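Local coordinates for autoinducer 2 sensor kinase/phosphatase luxQ (Vibrio cholerae, PDB 3C38), which senses the autoinducer 2 complex of LuxP through the periplasmic region modelled here, switching its cytoplasmic activity from kinase to phosphatase in quorum sensing, at residues D45-N50 with D66-S71; S52-L57 with Q150-L155; F35-L40 with V157-N162. All coordinates share one frame; numbering follows the deposited sequence.

Interaction 1 of 3, residues D45-N50 with D66-S71; sequences DSTAKN and DEFFSS
Thr47 CA lies 9.1 Å from Phe69 CA and Asn50 CA lies 10.1 Å from Phe68 CA, a separation at which the last part of helix 22-47 and the turn after it meet helix 65-74 through side chains alone. Residues 47 to 50 form a type I beta turn, with Asn50 N bonded back to Thr47 O. It places Thr47 and Asn50 so that both direct their CB atoms toward the helix.

Phe68 reaches both, Thr47 at CE2 and CZ, Asn50 at CE1 and CZ. Its CG is anti to the backbone N (chi1 175°), which carries the ring outward to the turn. Thr47 CG2 meets the ring at its edge, close to the ring plane, 3.7 Å from Phe68 CE2 and 3.8 Å from Phe68 CZ. The hydroxyl of Thr47 is turned the other way, OG1 being hydrogen-bonded to His43 O one helical turn back, and the methyl is the branch presented to the aromatic. Asn50 comes to the neighbouring rim atoms obliquely, its CG 3.9 Å from Phe68 CE1, with amide and ring planes 73° apart. This is not a stack. Asn50 also stands at the N-cap of helix 51-58, where its OD1 makes a weak hydrogen bond to Ser52 N.

Phe69 plays a smaller part: its CE1 is 4.3 Å from Thr47 CG2. Phe68 CD2 stands over the centre of one Phe69 face, 3.8 Å above the plane, and Phe69 is also stacked with Trp94. Leu53 of helix 51-58 touches Thr47 and both phenylalanines, tying three consecutive helices together.

The contact is therefore one of dispersion and shape: a Thr47 methyl and the Asn50 amide rest on the Phe68 ring, while Thr47 OG1 and, weakly, Asn50 OD1 bond to nearby backbone.

Interaction 2 of 3, residues S52-L57 with Q150-L155; sequences SLINAL and QVVGYL
Leu57 and Val152 each swing a branch opposite the backbone nitrogen, Leu57 CG at chi1 -180° and Val152 CG1 at chi1 -179°, and these two branches carry the contact. The side chains run past each other in opposite directions, so that Leu57 CD2 comes within 3.6 Å of Val152 CG1, with Leu57 CG 4.0 Å from the same methyl. Leu57 CD2 also lies 4.0 Å from Val152 O, placing the leucine alongside the backbone just before the strand as well as the valine tip.

The other valine methyl, CG2, is beside the backbone N and serves a different neighbour: Ile54 CG2 is 4.4 Å from Val152 CG2. Val152 thus receives two residues of the same helical face, three positions apart. Further along, Leu53 takes over from the pair, its CD2 4.4 Å from Leu155 CD2, a looser touch of methyl on methyl.

Helix 51-58 here lies over a five-stranded antiparallel sheet, consistent with the PAS-like fold of the Cache clan, in which strand 153-160 is flanked by strands 83-88 and 134-143. Leu143 on one neighbour touches Leu53, Ile54 and Leu57, while Ile86 on the other touches Leu53, Leu57 and Leu155, which puts apolar residues of three strands under the helix.

The start of the strand is irregular. Val152 and Gly153 both face Leu143 in a classic beta bulge, and Gly153 has a phi of 161°. A CB there would point toward the helix and, at these backbone angles, would collide with the carbonyl O of Val152. Beyond the bulge regular pairing resumes: Tyr154 bonds through its backbone to Ser87, and its side chain, which starts away from the helix, makes a cation-pi contact with Arg140.

Interaction 3 of 3, residues F35-L40 with V157-N162; sequences FRLAAL and VGIVLN
Ile159 reaches from strand 157-160 up to Leu37 and Leu40 of helix 22-47, and its side chain is the bridge between the two segments. The strand runs 152° to the short helical segment, roughly antiparallel, with axes 10.6 Å apart at closest approach. CB points toward the helix. At CG1 the chain leaves beside the backbone N (chi1 -62°). Leu40 CD1 lies beside CG1 in the model, but at a spacing tighter than carbons normally allow, so nothing can be drawn from it. With chi2 near 171° the chain then extends fully, and this stretch delivers CD1 into the helical surface.

Leu37 gives the sound contact to that terminal methyl: Leu37 CD1 lies 3.8 Å from Ile159 CD1, a comfortable van der Waals distance. Leu40 approaches from the next turn, again too close in the model for its distance to be trusted. Arg36 is the most remote, its NH1 4.5 Å from Ile159 CD1, the methyl lying oblique to the guanidinium. Leu40 CD1 is also modelled above one face of that guanidinium, offset toward its rim, but the position of this methyl is doubtful.

Around this point strand 153-160 is paired through Ile159 with Leu137 of strand 134-143, and Leu37 packs on Leu137 too. Leu40 meets Trp122, and Arg36 touches Leu167, so the helix lies against strand 134-143, the loop that carries Trp122, and helix 165-174.

Branched aliphatic tips do the joining, with nothing directional across the two segments; the register of long helix on strand is probably set by shape, and the one charged group, the Arg36 guanidinium, lies at the margin of the contact.

Overall arrangement
Interactions 2 and 3 join helices to the five-stranded sheet of the periplasmic region, whereas interaction 1 joins helix to helix. Interactions 1 and 3 share helix 22-47, with centres about 17 Å apart; interactions 2 and 3 share strand 153-160, with centres about 22 Å apart. Interactions 1 and 2, centres about 10 Å apart, touch through Leu53. Along the chain, 35-40 with 157-162 closes the longest loop and encloses the other two, whose segments alternate. Interaction 3 lies near the centre of the chain, the others well off it. Strand 153-160 is thus held near its start by helix 51-58 and near its end by helix 22-47, uniting helices and sheet in this sensor region.

Interaction 1 of 3, residues D45-N50 with D66-S71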
# COMPACT_ATOMS: atom_id res chain seq x y z
N ASP A 45 1.13 -5.92 13.01
CA ASP A 45 0.54 -6.33 14.29
C ASP A 45 1.50 -7.06 15.22
O ASP A 45 1.36 -7.00 16.45
CB ASP A 45 -0.69 -7.21 14.04
CG ASP A 45 -1.85 -6.41 13.51
OD1 ASP A 45 -1.84 -5.18 13.67
OD2 ASP A 45 -2.78 -7.01 12.94
N SER A 46 2.48 -7.73 14.63
CA SER A 46 3.48 -8.45 15.40
C SER A 46 4.49 -7.47 15.97
O SER A 46 4.94 -7.60 17.11
CB SER A 46 4.18 -9.46 14.49
OG SER A 46 5.01 -10.31 15.26
N THR A 47 4.86 -6.47 15.18
CA THR A 47 5.82 -5.48 15.62
C THR A 47 5.17 -4.52 16.62
O THR A 47 5.85 -3.92 17.44
CB THR A 47 6.35 -4.67 14.43
OG1 THR A 47 7.02 -5.56 13.53
CG2 THR A 47 7.31 -3.59 14.90
N ALA A 48 3.85 -4.41 16.54
CA ALA A 48 3.10 -3.52 17.43
C ALA A 48 3.19 -4.03 18.87
O ALA A 48 2.90 -3.29 19.82
CB ALA A 48 1.64 -3.44 16.99
N LYS A 49 3.58 -5.29 19.02
CA LYS A 49 3.69 -5.91 20.34
C LYS A 49 5.13 -6.16 20.77
O LYS A 49 5.38 -6.89 21.73
CB LYS A 49 2.90 -7.22 20.36
CG LYS A 49 1.41 -6.99 20.22
CD LYS A 49 0.63 -8.27 20.18
CE LYS A 49 -0.86 -7.98 20.29
NZ LYS A 49 -1.70 -9.20 20.16
N ASN A 50 6.09 -5.56 20.08
CA ASN A 50 7.48 -5.77 20.43
C ASN A 50 7.93 -4.80 21.52
O ASN A 50 8.04 -3.60 21.28
CB ASN A 50 8.37 -5.59 19.20
CG ASN A 50 9.81 -5.97 19.47
OD1 ASN A 50 10.43 -5.47 20.41
ND2 ASN A 50 10.35 -6.86 18.65
N ASP A 66 14.53 4.85 15.45
CA ASP A 66 15.12 4.68 14.13
C ASP A 66 15.88 3.36 13.92
O ASP A 66 15.55 2.62 12.99
CB ASP A 66 16.00 5.88 13.77
CG ASP A 66 15.18 7.14 13.47
OD1 ASP A 66 14.18 7.05 12.73
OD2 ASP A 66 15.54 8.23 13.97
N GLU A 67 16.86 3.02 14.76
CA GLU A 67 17.56 1.75 14.53
C GLU A 67 16.60 0.58 14.63
O GLU A 67 16.77 -0.43 13.95
CB GLU A 67 18.71 1.46 15.51
CG GLU A 67 19.13 -0.05 15.40
CD GLU A 67 20.42 -0.45 16.11
OE1 GLU A 67 21.29 0.41 16.33
OE2 GLU A 67 20.56 -1.66 16.42
N PHE A 68 15.61 0.70 15.51
CA PHE A 68 14.66 -0.39 15.69
C PHE A 68 14.02 -0.84 14.38
O PHE A 68 14.17 -2.00 13.99
CB PHE A 68 13.55 0.00 16.67
CG PHE A 68 12.48 -1.04 16.79
CD1 PHE A 68 12.70 -2.20 17.51
CD2 PHE A 68 11.27 -0.89 16.13
CE1 PHE A 68 11.74 -3.20 17.57
CE2 PHE A 68 10.30 -1.88 16.17
CZ PHE A 68 10.53 -3.04 16.89
N PHE A 69 13.29 0.06 13.72
CA PHE A 69 12.63 -0.29 12.47
C PHE A 69 13.63 -0.70 11.41
O PHE A 69 13.33 -1.49 10.52
CB PHE A 69 11.77 0.88 11.99
CG PHE A 69 10.52 1.07 12.79
CD1 PHE A 69 9.46 0.18 12.65
CD2 PHE A 69 10.43 2.08 13.73
CE1 PHE A 69 8.32 0.31 13.45
CE2 PHE A 69 9.30 2.22 14.53
CZ PHE A 69 8.25 1.33 14.39
N SER A 70 14.84 -0.16 11.51
CA SER A 70 15.88 -0.50 10.56
C SER A 70 16.21 -1.98 10.77
O SER A 70 16.53 -2.70 9.82
CB SER A 70 17.12 0.36 10.82
OG SER A 70 18.08 0.17 9.79
N SER A 71 16.10 -2.43 12.01
CA SER A 71 16.37 -3.83 12.36
C SER A 71 15.26 -4.74 11.86
O SER A 71 15.52 -5.84 11.37
CB SER A 71 16.50 -3.98 13.88
OG SER A 71 17.85 -4.06 14.27

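Interaction 2 of 3, residues S52-L57 with Q150-L155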
# COMPACT_ATOMS: atom_id res chain seq x y z
N SER A 52 10.66 -3.97 22.65
CA SER A 52 11.70 -3.08 22.16
C SER A 52 11.06 -1.81 21.59
O SER A 52 11.41 -0.70 21.98
CB SER A 52 12.53 -3.76 21.07
OG SER A 52 13.09 -4.97 21.54
N LEU A 53 10.11 -2.00 20.68
CA LEU A 53 9.43 -0.86 20.09
C LEU A 53 8.77 -0.02 21.17
O LEU A 53 8.98 1.18 21.25
CB LEU A 53 8.36 -1.33 19.09
CG LEU A 53 7.43 -0.22 18.57
CD1 LEU A 53 8.24 0.87 17.90
CD2 LEU A 53 6.43 -0.81 17.59
N ILE A 54 7.97 -0.67 22.01
CA ILE A 54 7.26 0.03 23.07
C ILE A 54 8.17 0.84 23.99
O ILE A 54 7.86 1.99 24.30
CB ILE A 54 6.42 -0.94 23.93
CG1 ILE A 54 5.37 -1.63 23.06
CG2 ILE A 54 5.72 -0.17 25.03
CD1 ILE A 54 4.33 -0.69 22.49
N ASN A 55 9.28 0.27 24.43
CA ASN A 55 10.15 1.02 25.32
C ASN A 55 10.94 2.08 24.56
O ASN A 55 11.08 3.21 25.03
CB ASN A 55 11.08 0.08 26.12
CG ASN A 55 12.40 -0.21 25.42
OD1 ASN A 55 13.18 0.70 25.11
ND2 ASN A 55 12.68 -1.49 25.18
N ALA A 56 11.46 1.73 23.39
CA ALA A 56 12.21 2.69 22.59
C ALA A 56 11.33 3.91 22.41
O ALA A 56 11.81 5.04 22.38
CB ALA A 56 12.57 2.09 21.24
N LEU A 57 10.03 3.65 22.32
CA LEU A 57 9.04 4.70 22.14
C LEU A 57 8.83 5.52 23.40
O LEU A 57 9.10 6.71 23.42
CB LEU A 57 7.70 4.11 21.69
CG LEU A 57 6.58 5.12 21.47
CD1 LEU A 57 6.90 6.02 20.28
CD2 LEU A 57 5.28 4.39 21.24
N GLN A 150 -1.24 0.83 29.19
CA GLN A 150 -1.83 0.53 27.88
C GLN A 150 -1.35 1.43 26.72
O GLN A 150 -0.17 1.81 26.68
CB GLN A 150 -3.36 0.53 27.99
CG GLN A 150 -3.91 -0.50 28.98
CD GLN A 150 -3.86 -1.93 28.45
OE1 GLN A 150 -3.25 -2.82 29.06
NE2 GLN A 150 -4.51 -2.15 27.32
N VAL A 151 -2.24 1.79 25.79
CA VAL A 151 -1.87 2.58 24.61
C VAL A 151 -0.87 3.73 24.75
O VAL A 151 -1.17 4.78 25.30
CB VAL A 151 -3.10 3.15 23.89
CG1 VAL A 151 -2.65 3.97 22.68
CG2 VAL A 151 -3.99 2.01 23.43
N VAL A 152 0.33 3.52 24.21
CA VAL A 152 1.39 4.52 24.24
C VAL A 152 1.37 5.26 22.90
O VAL A 152 2.04 6.28 22.74
CB VAL A 152 2.77 3.85 24.42
CG1 VAL A 152 3.87 4.90 24.46
CG2 VAL A 152 2.76 3.02 25.69
N GLY A 153 0.59 4.74 21.96
CA GLY A 153 0.50 5.36 20.65
C GLY A 153 -0.05 4.42 19.59
O GLY A 153 -0.66 3.39 19.90
N TYR A 154 0.16 4.78 18.33
CA TYR A 154 -0.31 3.99 17.22
C TYR A 154 0.75 3.97 16.13
O TYR A 154 1.43 4.97 15.87
CB TYR A 154 -1.60 4.57 16.67
CG TYR A 154 -2.82 4.24 17.50
CD1 TYR A 154 -3.43 2.99 17.38
CD2 TYR A 154 -3.34 5.15 18.42
CE1 TYR A 154 -4.54 2.66 18.16
CE2 TYR A 154 -4.45 4.83 19.21
CZ TYR A 154 -5.04 3.58 19.07
OH TYR A 154 -6.14 3.24 19.83
N LEU A 155 0.92 2.80 15.52
CA LEU A 155 1.87 2.64 14.43
C LEU A 155 1.06 2.59 13.14
O LEU A 155 0.12 1.80 12.99
CB LEU A 155 2.69 1.34 14.59
CG LEU A 155 3.64 1.04 13.43
CD1 LEU A 155 4.60 2.19 13.23
CD2 LEU A 155 4.42 -0.25 13.70

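Interaction 3 of 3, residues F35-L40 with V157-N162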
# COMPACT_ATOMS: atom_id res chain seq x y z
N PHE A 35 -2.93 -11.05 -0.58
CA PHE A 35 -1.72 -11.65 -0.06
C PHE A 35 -0.69 -10.60 0.40
O PHE A 35 -0.12 -10.72 1.49
CB PHE A 35 -1.09 -12.60 -1.09
CG PHE A 35 0.08 -13.37 -0.56
CD1 PHE A 35 -0.12 -14.43 0.33
CD2 PHE A 35 1.38 -13.00 -0.87
CE1 PHE A 35 0.97 -15.11 0.90
CE2 PHE A 35 2.48 -13.66 -0.31
CZ PHE A 35 2.27 -14.72 0.58
N ARG A 36 -0.45 -9.58 -0.42
CA ARG A 36 0.52 -8.56 -0.05
C ARG A 36 0.06 -7.77 1.19
O ARG A 36 0.85 -7.49 2.09
CB ARG A 36 0.77 -7.58 -1.21
CG ARG A 36 1.81 -6.53 -0.89
CD ARG A 36 3.21 -7.16 -0.80
NE ARG A 36 4.16 -6.39 0.01
CZ ARG A 36 4.46 -5.11 -0.16
NH1 ARG A 36 3.90 -4.40 -1.14
NH2 ARG A 36 5.34 -4.52 0.65
N LEU A 37 -1.22 -7.42 1.24
CA LEU A 37 -1.76 -6.69 2.39
C LEU A 37 -1.70 -7.52 3.68
O LEU A 37 -1.41 -6.99 4.76
CB LEU A 37 -3.19 -6.22 2.11
CG LEU A 37 -3.30 -4.81 1.53
CD1 LEU A 37 -2.40 -4.67 0.32
CD2 LEU A 37 -4.74 -4.50 1.16
N ALA A 38 -1.96 -8.82 3.55
CA ALA A 38 -1.90 -9.73 4.69
C ALA A 38 -0.47 -9.76 5.26
O ALA A 38 -0.28 -9.69 6.48
CB ALA A 38 -2.31 -11.14 4.25
N ALA A 39 0.53 -9.86 4.39
CA ALA A 39 1.91 -9.89 4.85
C ALA A 39 2.24 -8.63 5.67
O ALA A 39 2.86 -8.72 6.73
CB ALA A 39 2.87 -10.00 3.66
N LEU A 40 1.82 -7.47 5.18
CA LEU A 40 2.10 -6.22 5.89
C LEU A 40 1.34 -6.12 7.20
O LEU A 40 1.86 -5.62 8.18
CB LEU A 40 1.77 -5.02 5.00
CG LEU A 40 2.82 -4.78 3.92
CD1 LEU A 40 2.40 -3.62 3.07
CD2 LEU A 40 4.17 -4.51 4.55
N VAL A 157 1.26 2.23 8.99
CA VAL A 157 2.09 1.74 7.90
C VAL A 157 1.31 2.00 6.62
O VAL A 157 0.07 1.89 6.59
CB VAL A 157 2.39 0.22 7.99
CG1 VAL A 157 3.07 -0.10 9.33
CG2 VAL A 157 1.11 -0.59 7.84
N GLY A 158 2.02 2.35 5.56
CA GLY A 158 1.34 2.61 4.31
C GLY A 158 2.07 2.06 3.11
O GLY A 158 3.29 1.87 3.15
N ILE A 159 1.30 1.80 2.05
CA ILE A 159 1.81 1.32 0.77
C ILE A 159 1.40 2.36 -0.25
O ILE A 159 0.21 2.62 -0.41
CB ILE A 159 1.15 0.01 0.32
CG1 ILE A 159 1.43 -1.10 1.31
CG2 ILE A 159 1.70 -0.41 -1.02
CD1 ILE A 159 0.59 -2.35 1.02
N VAL A 160 2.37 2.96 -0.94
CA VAL A 160 2.04 3.96 -1.95
C VAL A 160 1.84 3.24 -3.28
O VAL A 160 2.73 2.54 -3.76
CB VAL A 160 3.17 5.00 -2.12
CG1 VAL A 160 2.82 5.96 -3.28
CG2 VAL A 160 3.36 5.78 -0.82
N LEU A 161 0.65 3.42 -3.86
CA LEU A 161 0.32 2.77 -5.12
C LEU A 161 0.96 3.42 -6.36
O LEU A 161 1.39 2.71 -7.28
CB LEU A 161 -1.20 2.70 -5.29
CG LEU A 161 -1.87 1.95 -4.13
CD1 LEU A 161 -3.37 1.94 -4.33
CD2 LEU A 161 -1.35 0.51 -4.05
N ASN A 162 1.02 4.74 -6.38
CA ASN A 162 1.60 5.46 -7.52
C ASN A 162 3.01 4.95 -7.78
O ASN A 162 3.84 4.91 -6.87
CB ASN A 162 1.66 6.97 -7.24
CG ASN A 162 0.28 7.56 -6.96
OD1 ASN A 162 -0.43 7.10 -6.06
ND2 ASN A 162 -0.10 8.56 -7.73